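Local coordinates for protein transcription regulator AcaB (Escherichia coli, PDB 6N8B) that regulates transcription and has a crucial role in the conjugation of IncC plasmids, at residues L27-L32 against N109-E114; H125-L130 against Q160-L165. All coordinates share one frame; numbering follows the deposited sequence.

Interaction 1: residues L27-L32 against N109-E114; sequences LKVNSL and NEYTIE
Asn109 and Val29 form the first rung of this ladder, a hydrogen-bonded antiparallel pair joined through both backbones. The bond from Asn109 N to Val29 O is 3.0 Å long, while the return bond from Val29 N to Asn109 O measures 2.7 Å and arrives almost in line with the carbonyl. Glu110 follows in a non-hydrogen-bonded pair with Lys28, and here the side chains carry the contact. Glu110 CG lies 3.7 Å from Lys28 CB, and the two chains cross on the exposed face of the ribbon. Lys28 bends at its third torsion (chi3 -70°), but its NZ remains 4.4 Å from Glu110 OE1, so the opposite charges are near each other without forming a salt bridge. The pattern is that of a two-stranded antiparallel sheet, strand 23-29 beside strand 109-115, which illustrates how strands far apart in sequence, with two long helices (32-59 and 62-96) between them, can pair in a largely helical protein. Tyr111 closes the next hydrogen-bonded pair with Leu27, through Leu27 N to Tyr111 O and Tyr111 N to Leu27 O. Its ring turns the edge at CD1 to Val29 CG2, 4.0 Å away, and its OH is hydrogen-bonded to Glu39 on helix 32-59. Further along, Ile113 reaches Leu27 with its CD1, 4.1 Å from Leu27 CD2, and its side chain also rests on Ala124 of helix 118-142.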
# COMPACT_ATOMS: atom_id res chain seq x y z
N LEU A 27 -11.57 -9.49 -2.53
CA LEU A 27 -10.14 -9.66 -2.79
C LEU A 27 -9.63 -10.76 -1.87
O LEU A 27 -9.51 -10.56 -0.66
CB LEU A 27 -9.36 -8.36 -2.58
CG LEU A 27 -7.84 -8.49 -2.50
CD1 LEU A 27 -7.24 -8.92 -3.82
CD2 LEU A 27 -7.26 -7.16 -2.09
N LYS A 28 -9.37 -11.94 -2.43
CA LYS A 28 -8.85 -13.03 -1.62
C LYS A 28 -7.34 -12.91 -1.51
O LYS A 28 -6.65 -12.58 -2.48
CB LYS A 28 -9.27 -14.38 -2.20
CG LYS A 28 -8.32 -15.52 -1.90
CD LYS A 28 -8.69 -16.80 -2.62
CE LYS A 28 -9.96 -17.36 -2.03
NZ LYS A 28 -10.23 -18.76 -2.42
N VAL A 29 -6.83 -13.18 -0.31
CA VAL A 29 -5.42 -13.01 0.01
C VAL A 29 -4.95 -14.30 0.68
O VAL A 29 -5.53 -14.74 1.67
CB VAL A 29 -5.20 -11.79 0.92
CG1 VAL A 29 -3.74 -11.70 1.31
CG2 VAL A 29 -5.65 -10.52 0.23
N ASN A 30 -3.89 -14.89 0.13
CA ASN A 30 -3.43 -16.20 0.58
C ASN A 30 -2.42 -16.10 1.72
O ASN A 30 -2.60 -16.72 2.77
CB ASN A 30 -2.81 -16.96 -0.59
CG ASN A 30 -3.82 -17.34 -1.65
OD1 ASN A 30 -4.96 -17.69 -1.34
ND2 ASN A 30 -3.41 -17.27 -2.91
N SER A 31 -1.37 -15.31 1.52
CA SER A 31 -0.23 -15.29 2.43
C SER A 31 -0.54 -14.49 3.68
O SER A 31 -1.29 -13.51 3.65
CB SER A 31 1.00 -14.71 1.73
OG SER A 31 0.75 -13.38 1.29
N LEU A 32 0.06 -14.91 4.80
CA LEU A 32 -0.14 -14.20 6.05
C LEU A 32 0.50 -12.82 6.01
O LEU A 32 0.03 -11.90 6.70
CB LEU A 32 0.43 -15.01 7.22
CG LEU A 32 0.45 -14.31 8.58
CD1 LEU A 32 -0.96 -14.08 9.11
CD2 LEU A 32 1.30 -15.10 9.57
N ASN A 109 -7.97 -15.54 3.24
CA ASN A 109 -9.10 -14.71 3.62
C ASN A 109 -9.57 -13.87 2.44
O ASN A 109 -8.79 -13.54 1.54
CB ASN A 109 -8.76 -13.79 4.81
CG ASN A 109 -8.47 -14.56 6.09
OD1 ASN A 109 -8.70 -15.77 6.17
ND2 ASN A 109 -7.96 -13.86 7.11
N GLU A 110 -10.85 -13.52 2.47
CA GLU A 110 -11.46 -12.66 1.46
C GLU A 110 -11.86 -11.35 2.12
O GLU A 110 -12.52 -11.36 3.16
CB GLU A 110 -12.68 -13.34 0.84
CG GLU A 110 -12.33 -14.48 -0.11
CD GLU A 110 -13.56 -15.15 -0.67
OE1 GLU A 110 -13.46 -15.79 -1.74
OE2 GLU A 110 -14.63 -15.05 -0.04
N TYR A 111 -11.46 -10.24 1.52
CA TYR A 111 -11.80 -8.92 2.02
C TYR A 111 -12.69 -8.20 1.03
O TYR A 111 -12.37 -8.12 -0.16
CB TYR A 111 -10.54 -8.08 2.28
CG TYR A 111 -9.55 -8.70 3.24
CD1 TYR A 111 -8.55 -9.55 2.79
CD2 TYR A 111 -9.61 -8.42 4.60
CE1 TYR A 111 -7.64 -10.11 3.67
CE2 TYR A 111 -8.71 -8.97 5.49
CZ TYR A 111 -7.72 -9.81 5.02
OH TYR A 111 -6.82 -10.37 5.89
N THR A 112 -13.82 -7.69 1.51
CA THR A 112 -14.68 -6.83 0.72
C THR A 112 -14.14 -5.40 0.81
O THR A 112 -14.15 -4.80 1.89
CB THR A 112 -16.13 -6.89 1.21
OG1 THR A 112 -16.63 -8.23 1.08
CG2 THR A 112 -17.00 -5.95 0.40
N ILE A 113 -13.68 -4.87 -0.31
CA ILE A 113 -13.08 -3.55 -0.36
C ILE A 113 -13.85 -2.71 -1.36
O ILE A 113 -14.35 -3.22 -2.37
CB ILE A 113 -11.58 -3.60 -0.73
CG1 ILE A 113 -11.39 -4.03 -2.19
CG2 ILE A 113 -10.84 -4.55 0.19
CD1 ILE A 113 -9.95 -4.10 -2.62
N GLU A 114 -13.97 -1.42 -1.06
CA GLU A 114 -14.52 -0.47 -2.01
C GLU A 114 -13.43 0.49 -2.45
O GLU A 114 -12.55 0.86 -1.68
CB GLU A 114 -15.69 0.32 -1.42
CG GLU A 114 -16.54 -0.46 -0.43
CD GLU A 114 -17.46 0.45 0.36
OE1 GLU A 114 -18.63 0.07 0.59
OE2 GLU A 114 -17.01 1.56 0.74

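Interaction 2: residues H125-L130 against Q160-L165; sequences HLIRKL and QRLIKL
Leu162 pushes its forked side chain between two leucines of the facing helix and is the residue most deeply engaged by the facing segment. One branch, CD2, sits 3.7 Å from Leu126 CB and also comes within 4.3 Å of Ile127 CG1; the other, CD1, lies 4.0 Å from Leu130 CD2, where the two side chains run past each other in opposite directions. A chi1 of -77° sets CG of Leu162 opposite the carbonyl carbon, and from there the two methyls part toward Leu126 and Leu130. One turn further on, Leu165 CD2 meets Leu126 CD1 at 3.5 Å, their side chains crossing at about a right angle. All five touching residues are buried and apolar.

Other helices enclose this layer. Leu126 and Leu165 also rest on helix 62-96, through Leu83 and Val79 among others, whereas Ile127 and Leu130 lean on Val37 of helix 32-59. At the margin, Lys129 forms a salt bridge with Asp84, and Arg161 forms one with Asp82, tying both helices to helix 62-96. The axes of the two segments stand 11.3 Å apart, a rather wide spacing bridged by leucine side chains; such nearly antiparallel helices (170°), meeting through buried apolar residues with further helices around them, are typical of a helical-bundle core.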
# COMPACT_ATOMS: atom_id res chain seq x y z
N HIS A 125 -3.86 -3.22 -5.46
CA HIS A 125 -3.19 -4.10 -6.40
C HIS A 125 -1.75 -4.37 -5.97
O HIS A 125 -1.21 -5.43 -6.28
CB HIS A 125 -3.23 -3.50 -7.80
CG HIS A 125 -2.86 -4.47 -8.88
ND1 HIS A 125 -3.71 -5.48 -9.29
CD2 HIS A 125 -1.74 -4.59 -9.63
CE1 HIS A 125 -3.12 -6.18 -10.24
NE2 HIS A 125 -1.93 -5.67 -10.47
N LEU A 126 -1.14 -3.45 -5.22
CA LEU A 126 0.17 -3.71 -4.63
C LEU A 126 0.11 -4.87 -3.64
O LEU A 126 1.04 -5.68 -3.56
CB LEU A 126 0.71 -2.46 -3.95
CG LEU A 126 1.20 -1.38 -4.91
CD1 LEU A 126 1.84 -0.24 -4.15
CD2 LEU A 126 2.17 -1.98 -5.89
N ILE A 127 -0.96 -4.94 -2.85
CA ILE A 127 -1.09 -6.02 -1.87
C ILE A 127 -1.19 -7.36 -2.58
O ILE A 127 -0.65 -8.37 -2.11
CB ILE A 127 -2.31 -5.76 -0.97
CG1 ILE A 127 -2.14 -4.42 -0.24
CG2 ILE A 127 -2.51 -6.91 0.02
CD1 ILE A 127 -3.02 -4.27 0.97
N ARG A 128 -1.85 -7.39 -3.74
CA ARG A 128 -1.94 -8.62 -4.51
C ARG A 128 -0.57 -9.05 -5.02
O ARG A 128 -0.20 -10.23 -4.93
CB ARG A 128 -2.93 -8.46 -5.67
CG ARG A 128 -2.66 -9.34 -6.88
CD ARG A 128 -2.86 -10.82 -6.56
NE ARG A 128 -4.08 -11.09 -5.82
CZ ARG A 128 -5.23 -11.46 -6.39
NH1 ARG A 128 -5.31 -11.58 -7.71
NH2 ARG A 128 -6.30 -11.70 -5.63
N LYS A 129 0.19 -8.11 -5.57
CA LYS A 129 1.51 -8.47 -6.08
C LYS A 129 2.45 -8.89 -4.95
O LYS A 129 3.36 -9.68 -5.17
CB LYS A 129 2.10 -7.33 -6.91
CG LYS A 129 1.05 -6.64 -7.75
CD LYS A 129 1.58 -6.24 -9.11
CE LYS A 129 2.65 -5.18 -9.03
NZ LYS A 129 2.69 -4.40 -10.30
N LEU A 130 2.21 -8.39 -3.74
CA LEU A 130 2.94 -8.90 -2.59
C LEU A 130 2.49 -10.32 -2.25
O LEU A 130 3.32 -11.18 -1.94
CB LEU A 130 2.75 -7.97 -1.39
CG LEU A 130 3.10 -8.47 0.00
CD1 LEU A 130 4.59 -8.45 0.18
CD2 LEU A 130 2.44 -7.62 1.08
N GLN A 160 7.37 -4.72 5.37
CA GLN A 160 7.73 -3.39 5.82
C GLN A 160 7.68 -2.38 4.68
O GLN A 160 7.31 -1.22 4.91
CB GLN A 160 9.12 -3.43 6.46
CG GLN A 160 9.53 -2.19 7.22
CD GLN A 160 11.03 -2.16 7.47
OE1 GLN A 160 11.48 -2.25 8.61
NE2 GLN A 160 11.81 -2.06 6.39
N ARG A 161 8.00 -2.81 3.46
CA ARG A 161 8.06 -1.88 2.33
C ARG A 161 6.70 -1.25 2.04
O ARG A 161 6.62 -0.04 1.80
CB ARG A 161 8.58 -2.61 1.09
CG ARG A 161 8.71 -1.73 -0.13
CD ARG A 161 10.11 -1.17 -0.27
NE ARG A 161 10.13 -0.04 -1.19
CZ ARG A 161 10.28 -0.14 -2.51
NH1 ARG A 161 10.44 -1.34 -3.06
NH2 ARG A 161 10.28 0.95 -3.26
N LEU A 162 5.63 -2.04 2.07
CA LEU A 162 4.32 -1.45 1.87
C LEU A 162 3.85 -0.70 3.11
O LEU A 162 3.08 0.26 2.98
CB LEU A 162 3.29 -2.52 1.49
CG LEU A 162 3.36 -3.00 0.04
CD1 LEU A 162 4.19 -4.26 -0.09
CD2 LEU A 162 1.95 -3.19 -0.51
N ILE A 163 4.27 -1.12 4.30
CA ILE A 163 3.87 -0.42 5.52
C ILE A 163 4.41 1.01 5.51
O ILE A 163 3.67 1.96 5.82
CB ILE A 163 4.33 -1.19 6.77
CG1 ILE A 163 3.49 -2.46 6.96
CG2 ILE A 163 4.22 -0.31 7.99
CD1 ILE A 163 2.01 -2.19 7.23
N LYS A 164 5.69 1.20 5.17
CA LYS A 164 6.18 2.58 5.04
C LYS A 164 5.56 3.30 3.85
O LYS A 164 5.40 4.53 3.90
CB LYS A 164 7.71 2.64 5.04
CG LYS A 164 8.46 1.65 4.20
CD LYS A 164 9.74 2.28 3.69
CE LYS A 164 10.88 2.12 4.69
NZ LYS A 164 11.34 0.71 4.93
N LEU A 165 5.21 2.59 2.78
CA LEU A 165 4.44 3.24 1.72
C LEU A 165 3.11 3.75 2.25
O LEU A 165 2.72 4.89 2.00
CB LEU A 165 4.21 2.28 0.56
CG LEU A 165 3.34 2.89 -0.54
CD1 LEU A 165 3.96 4.18 -1.06
CD2 LEU A 165 3.11 1.90 -1.66

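In the fold
The two contacts follow one another along the chain: the ribbon of interaction 1 is complete before the helix pair of interaction 2 begins, and strand 109-115 leads directly into helix 118-142. Their centres are 14 Å apart. Interaction 2 lies about 4 Å from the centre of the chain, whereas interaction 1 lies about 14 Å from it, on the outside of the bundle. Helix 118-142 joins them, since its Arg128 reaches back to the carbonyl of Lys28 in a probable hydrogen bond. The same helix thus presents one side to the two-stranded sheet and another to helix 148-182, so the ribbon is held against the helical core through a helix that takes part in the core contact.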